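Local coordinates for protein phenol hydroxylase component phL (Pseudomonas stutzeri, PDB 3U52) that probably serves as the structural, beta-type subunit of a bacterial multicomponent phenol hydroxylase, a complex that uses dioxygen to hydroxylate phenols, at residues A95-T109 / G164-G176. Residues are numbered along the deposited sequence; the frame is centred on the assembly and turned at random.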
loop_
_atom_site.group_PDB
_atom_site.type_symbol
_atom_site.label_atom_id
_atom_site.label_comp_id
_atom_site.label_asym_id
_atom_site.label_seq_id
_atom_site.Cartn_x
_atom_site.Cartn_y
_atom_site.Cartn_z
ATOM N N ALA D 95 10.201 -3.202 -22.311
ATOM C CA ALA D 95 9.971 -3.957 -23.542
ATOM C C ALA D 95 8.795 -3.385 -24.298
ATOM O O ALA D 95 8.855 -3.285 -25.496
ATOM C CB ALA D 95 9.776 -5.447 -23.236
ATOM N N GLU D 96 7.738 -2.972 -23.607
ATOM C CA GLU D 96 6.535 -2.407 -24.251
ATOM C C GLU D 96 6.834 -1.086 -24.949
ATOM O O GLU D 96 6.317 -0.796 -26.005
ATOM C CB GLU D 96 5.395 -2.149 -23.262
ATOM C CG GLU D 96 4.695 -3.427 -22.795
ATOM C CD GLU D 96 4.300 -4.371 -23.936
ATOM O OE1 GLU D 96 3.617 -3.923 -24.887
ATOM O OE2 GLU D 96 4.659 -5.565 -23.849
ATOM N N THR D 97 7.682 -0.300 -24.311
ATOM C CA THR D 97 8.111 0.987 -24.855
ATOM C C THR D 97 9.013 0.805 -26.088
ATOM O O THR D 97 8.883 1.547 -27.040
ATOM C CB THR D 97 8.789 1.777 -23.714
ATOM O OG1 THR D 97 7.724 2.394 -22.973
ATOM C CG2 THR D 97 9.682 2.824 -24.233
ATOM N N SER D 98 9.881 -0.212 -26.072
ATOM C CA SER D 98 10.721 -0.522 -27.260
ATOM C C SER D 98 9.899 -1.009 -28.441
ATOM O O SER D 98 10.166 -0.633 -29.558
ATOM C CB SER D 98 11.809 -1.509 -26.911
ATOM O OG SER D 98 12.619 -0.917 -25.930
ATOM N N PHE D 99 8.894 -1.853 -28.178
ATOM C CA PHE D 99 7.909 -2.254 -29.207
ATOM C C PHE D 99 7.125 -1.087 -29.805
ATOM O O PHE D 99 6.951 -1.015 -31.018
ATOM C CB PHE D 99 6.961 -3.392 -28.688
ATOM C CG PHE D 99 7.527 -4.757 -28.885
ATOM C CD1 PHE D 99 8.468 -5.267 -28.005
ATOM C CD2 PHE D 99 7.183 -5.495 -30.020
ATOM C CE1 PHE D 99 9.047 -6.516 -28.213
ATOM C CE2 PHE D 99 7.767 -6.742 -30.253
ATOM C CZ PHE D 99 8.695 -7.257 -29.358
ATOM N N GLY D 100 6.638 -0.184 -28.964
ATOM C CA GLY D 100 5.908 0.997 -29.451
ATOM C C GLY D 100 6.776 1.897 -30.329
ATOM O O GLY D 100 6.317 2.386 -31.334
ATOM N N PHE D 101 8.022 2.100 -29.926
ATOM C CA PHE D 101 9.028 2.874 -30.664
ATOM C C PHE D 101 9.331 2.268 -32.057
ATOM O O PHE D 101 9.391 2.980 -33.034
ATOM C CB PHE D 101 10.270 2.898 -29.790
ATOM C CG PHE D 101 11.405 3.710 -30.313
ATOM C CD1 PHE D 101 11.503 5.079 -30.015
ATOM C CD2 PHE D 101 12.435 3.103 -31.017
ATOM C CE1 PHE D 101 12.604 5.820 -30.448
ATOM C CE2 PHE D 101 13.525 3.838 -31.465
ATOM C CZ PHE D 101 13.620 5.186 -31.171
ATOM N N CYS D 102 9.512 0.948 -32.145
ATOM C CA CYS D 102 9.794 0.300 -33.431
ATOM C C CYS D 102 8.560 0.349 -34.336
ATOM O O CYS D 102 8.675 0.585 -35.531
ATOM C CB CYS D 102 10.283 -1.133 -33.230
ATOM S SG CYS D 102 11.891 -1.243 -32.378
ATOM N N GLU D 103 7.387 0.155 -33.739
ATOM C CA GLU D 103 6.124 0.209 -34.434
ATOM C C GLU D 103 5.838 1.635 -34.957
ATOM O O GLU D 103 5.555 1.786 -36.140
ATOM C CB GLU D 103 4.990 -0.338 -33.539
ATOM C CG GLU D 103 3.549 -0.015 -33.954
ATOM C CD GLU D 103 3.050 -0.854 -35.114
ATOM O OE1 GLU D 103 2.060 -1.607 -34.938
ATOM O OE2 GLU D 103 3.646 -0.759 -36.213
ATOM N N LYS D 104 5.953 2.655 -34.097
ATOM C CA LYS D 104 5.723 4.062 -34.502
ATOM C C LYS D 104 6.714 4.570 -35.555
ATOM O O LYS D 104 6.355 5.426 -36.358
ATOM C CB LYS D 104 5.730 5.031 -33.293
ATOM C CG LYS D 104 4.513 4.900 -32.405
ATOM C CD LYS D 104 4.521 5.857 -31.186
ATOM C CE LYS D 104 3.416 5.448 -30.160
ATOM N NZ LYS D 104 2.627 6.633 -29.630
ATOM N N ARG D 105 7.943 4.058 -35.537
ATOM C CA ARG D 105 8.993 4.495 -36.445
ATOM C C ARG D 105 9.217 3.582 -37.664
ATOM O O ARG D 105 10.114 3.838 -38.483
ATOM C CB ARG D 105 10.287 4.647 -35.666
ATOM C CG ARG D 105 10.226 5.846 -34.786
ATOM C CD ARG D 105 11.457 6.018 -33.978
ATOM N NE ARG D 105 11.376 7.350 -33.423
ATOM C CZ ARG D 105 12.170 8.362 -33.745
ATOM N NH1 ARG D 105 13.187 8.228 -34.590
ATOM N NH2 ARG D 105 11.944 9.509 -33.171
ATOM N N ASN D 106 8.413 2.523 -37.770
ATOM C CA ASN D 106 8.486 1.587 -38.869
ATOM C C ASN D 106 9.856 1.003 -39.054
ATOM O O ASN D 106 10.314 0.807 -40.177
ATOM C CB ASN D 106 8.015 2.240 -40.168
ATOM C CG ASN D 106 6.631 2.791 -40.044
ATOM O OD1 ASN D 106 5.686 2.097 -39.664
ATOM N ND2 ASN D 106 6.493 4.045 -40.375
ATOM N N LEU D 107 10.499 0.690 -37.940
ATOM C CA LEU D 107 11.846 0.161 -37.982
ATOM C C LEU D 107 11.915 -1.232 -38.637
ATOM O O LEU D 107 12.917 -1.568 -39.255
ATOM C CB LEU D 107 12.475 0.188 -36.580
ATOM C CG LEU D 107 12.572 1.603 -35.966
ATOM C CD1 LEU D 107 13.333 1.596 -34.639
ATOM C CD2 LEU D 107 13.272 2.563 -36.945
ATOM N N LEU D 108 10.843 -2.014 -38.517
ATOM C CA LEU D 108 10.779 -3.358 -39.102
ATOM C C LEU D 108 10.120 -3.377 -40.462
ATOM O O LEU D 108 10.571 -4.105 -41.341
ATOM C CB LEU D 108 10.043 -4.330 -38.191
ATOM C CG LEU D 108 10.717 -4.672 -36.860
ATOM C CD1 LEU D 108 10.084 -5.949 -36.297
ATOM C CD2 LEU D 108 12.224 -4.836 -36.988
ATOM N N THR D 109 9.066 -2.586 -40.638
ATOM C CA THR D 109 8.348 -2.553 -41.909
ATOM C C THR D 109 9.149 -1.827 -43.006
ATOM O O THR D 109 8.969 -2.114 -44.185
ATOM C CB THR D 109 6.948 -1.936 -41.792
ATOM O OG1 THR D 109 7.076 -0.635 -41.218
ATOM C CG2 THR D 109 6.042 -2.768 -40.920
ATOM N N GLY D 164 7.754 -16.033 -26.105
ATOM C CA GLY D 164 7.105 -16.480 -27.341
ATOM C C GLY D 164 6.163 -15.443 -27.857
ATOM O O GLY D 164 6.119 -15.186 -29.086
ATOM N N GLN D 165 5.461 -14.765 -26.935
ATOM C CA GLN D 165 4.586 -13.626 -27.331
ATOM C C GLN D 165 5.336 -12.427 -27.922
ATOM O O GLN D 165 4.957 -11.930 -28.965
ATOM C CB GLN D 165 3.604 -13.217 -26.200
ATOM C CG GLN D 165 2.578 -14.322 -25.939
ATOM C CD GLN D 165 1.728 -14.094 -24.733
ATOM O OE1 GLN D 165 0.652 -14.641 -24.622
ATOM N NE2 GLN D 165 2.212 -13.296 -23.812
ATOM N N TYR D 166 6.416 -11.988 -27.290
ATOM C CA TYR D 166 7.302 -10.988 -27.918
ATOM C C TYR D 166 7.785 -11.351 -29.337
ATOM O O TYR D 166 7.749 -10.493 -30.228
ATOM C CB TYR D 166 8.518 -10.716 -27.037
ATOM C CG TYR D 166 8.144 -9.857 -25.856
ATOM C CD1 TYR D 166 8.645 -10.117 -24.588
ATOM C CD2 TYR D 166 7.299 -8.769 -26.024
ATOM C CE1 TYR D 166 8.280 -9.312 -23.488
ATOM C CE2 TYR D 166 6.923 -7.955 -24.937
ATOM C CZ TYR D 166 7.410 -8.238 -23.685
ATOM O OH TYR D 166 7.058 -7.436 -22.623
ATOM N N LEU D 167 8.234 -12.596 -29.531
ATOM C CA LEU D 167 8.719 -13.060 -30.857
ATOM C C LEU D 167 7.564 -13.026 -31.871
ATOM O O LEU D 167 7.726 -12.546 -32.997
ATOM C CB LEU D 167 9.363 -14.462 -30.757
ATOM C CG LEU D 167 10.712 -14.656 -30.058
ATOM C CD1 LEU D 167 10.940 -16.141 -29.696
ATOM C CD2 LEU D 167 11.877 -14.088 -30.870
ATOM N N SER D 168 6.393 -13.508 -31.468
ATOM C CA SER D 168 5.162 -13.310 -32.229
ATOM C C SER D 168 4.891 -11.867 -32.674
ATOM O O SER D 168 4.493 -11.600 -33.827
ATOM C CB SER D 168 3.980 -13.796 -31.421
ATOM O OG SER D 168 4.157 -15.159 -31.124
ATOM N N ARG D 169 5.056 -10.922 -31.747
ATOM C CA ARG D 169 4.767 -9.535 -32.045
ATOM C C ARG D 169 5.721 -8.909 -33.042
ATOM O O ARG D 169 5.358 -7.996 -33.772
ATOM C CB ARG D 169 4.785 -8.724 -30.758
ATOM C CG ARG D 169 3.492 -8.912 -29.972
ATOM C CD ARG D 169 3.193 -7.586 -29.368
ATOM N NE ARG D 169 3.425 -7.678 -27.970
ATOM C CZ ARG D 169 3.711 -6.672 -27.158
ATOM N NH1 ARG D 169 3.901 -5.421 -27.590
ATOM N NH2 ARG D 169 3.843 -6.977 -25.885
ATOM N N ILE D 170 6.944 -9.379 -33.064
ATOM C CA ILE D 170 7.875 -8.947 -34.102
ATOM C C ILE D 170 7.274 -9.277 -35.471
ATOM O O ILE D 170 7.272 -8.443 -36.385
ATOM C CB ILE D 170 9.217 -9.671 -33.945
ATOM C CG1 ILE D 170 9.936 -9.162 -32.680
ATOM C CG2 ILE D 170 10.041 -9.520 -35.220
ATOM C CD1 ILE D 170 11.286 -9.766 -32.463
ATOM N N ALA D 171 6.725 -10.482 -35.613
ATOM C CA ALA D 171 6.124 -10.869 -36.882
ATOM C C ALA D 171 4.914 -10.023 -37.173
ATOM O O ALA D 171 4.721 -9.604 -38.324
ATOM C CB ALA D 171 5.771 -12.319 -36.879
ATOM N N LEU D 172 4.101 -9.750 -36.141
ATOM C CA LEU D 172 2.936 -8.901 -36.287
ATOM C C LEU D 172 3.314 -7.480 -36.667
ATOM O O LEU D 172 2.562 -6.798 -37.373
ATOM C CB LEU D 172 2.084 -8.900 -35.009
ATOM C CG LEU D 172 1.306 -10.202 -34.841
ATOM C CD1 LEU D 172 0.518 -10.237 -33.523
ATOM C CD2 LEU D 172 0.350 -10.469 -36.048
ATOM N N MET D 173 4.467 -7.034 -36.191
ATOM C CA MET D 173 4.960 -5.737 -36.565
ATOM C C MET D 173 5.269 -5.760 -38.048
ATOM O O MET D 173 4.888 -4.855 -38.754
ATOM C CB MET D 173 6.222 -5.381 -35.772
ATOM C CG MET D 173 6.413 -3.905 -35.708
ATOM S SD MET D 173 7.819 -3.409 -34.737
ATOM C CE MET D 173 7.417 -4.125 -33.141
ATOM N N ILE D 174 5.956 -6.808 -38.517
ATOM C CA ILE D 174 6.333 -6.940 -39.929
ATOM C C ILE D 174 5.149 -7.021 -40.878
ATOM O O ILE D 174 5.232 -6.465 -41.984
ATOM C CB ILE D 174 7.253 -8.161 -40.153
ATOM C CG1 ILE D 174 8.620 -7.892 -39.537
ATOM C CG2 ILE D 174 7.341 -8.512 -41.650
ATOM C CD1 ILE D 174 9.526 -9.104 -39.423
ATOM N N ASP D 175 4.050 -7.679 -40.473
ATOM C CA ASP D 175 2.852 -7.751 -41.325
ATOM C C ASP D 175 1.767 -6.708 -41.060
ATOM O O ASP D 175 0.685 -6.768 -41.666
ATOM C CB ASP D 175 2.228 -9.157 -41.341
ATOM C CG ASP D 175 1.583 -9.562 -39.996
ATOM O OD1 ASP D 175 0.994 -8.712 -39.279
ATOM O OD2 ASP D 175 1.639 -10.767 -39.669
ATOM N N GLY D 176 2.032 -5.790 -40.134
ATOM C CA GLY D 176 1.082 -4.755 -39.838
ATOM C C GLY D 176 -0.158 -5.251 -39.129
ATOM O O GLY D 176 -1.256 -4.751 -39.378
HETATM O O HOH W 1 3.450 -2.736 -38.060
#
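Arg169 grips the carboxylate of Glu96 end-on in a two-nitrogen salt bridge: Arg169 NH2 meets the syn lone pair of Glu96 OE2 at 2.6 Å, with OE2 in the guanidinium plane (N-H...O 159°), while NH1 reaches OE1 at 3.1 Å by a more bent path. Tyr166 OH donates a longer bond, 3.3 Å, to the anti side of Glu96 OE2, so this oxygen takes two donors; an acidic side chain of another protein's chain lies near it. Bends at chi2 and chi3 of Arg169 bring its guanidinium over a face of the Phe99 ring, a cation-pi contact with Arg169 CZ 4.9 Å from the ring centroid. Phe99 is a knob among Tyr166, Arg169, Ile170 and Met173, and its ring lies nearly parallel to that of Tyr166 but slid aside (centroids 5.3 Å apart). The pairing joins helices 81-105 and 147-175 of the all-helical hydroxylase fold; the axes of 95-105 and 164-175 approach to 10.6 Å and run the same way at 16°. Among the apolar contacts, Met173 extends through chi1 and chi2 and then bends at chi3 (-59°), which turns CE against Phe99 CD2, with SD beside Cys102 CB. Beyond the Schellman motif at Asn106, Leu108 CD1 meets Ile170 CG2 at 3.7 Å and Met173 SD; Val246 also touches Leu108. One water donates to both Glu103 OE2 and Met173 O, and Thr109 CG2 rests 3.2 Å from that same Met173 O.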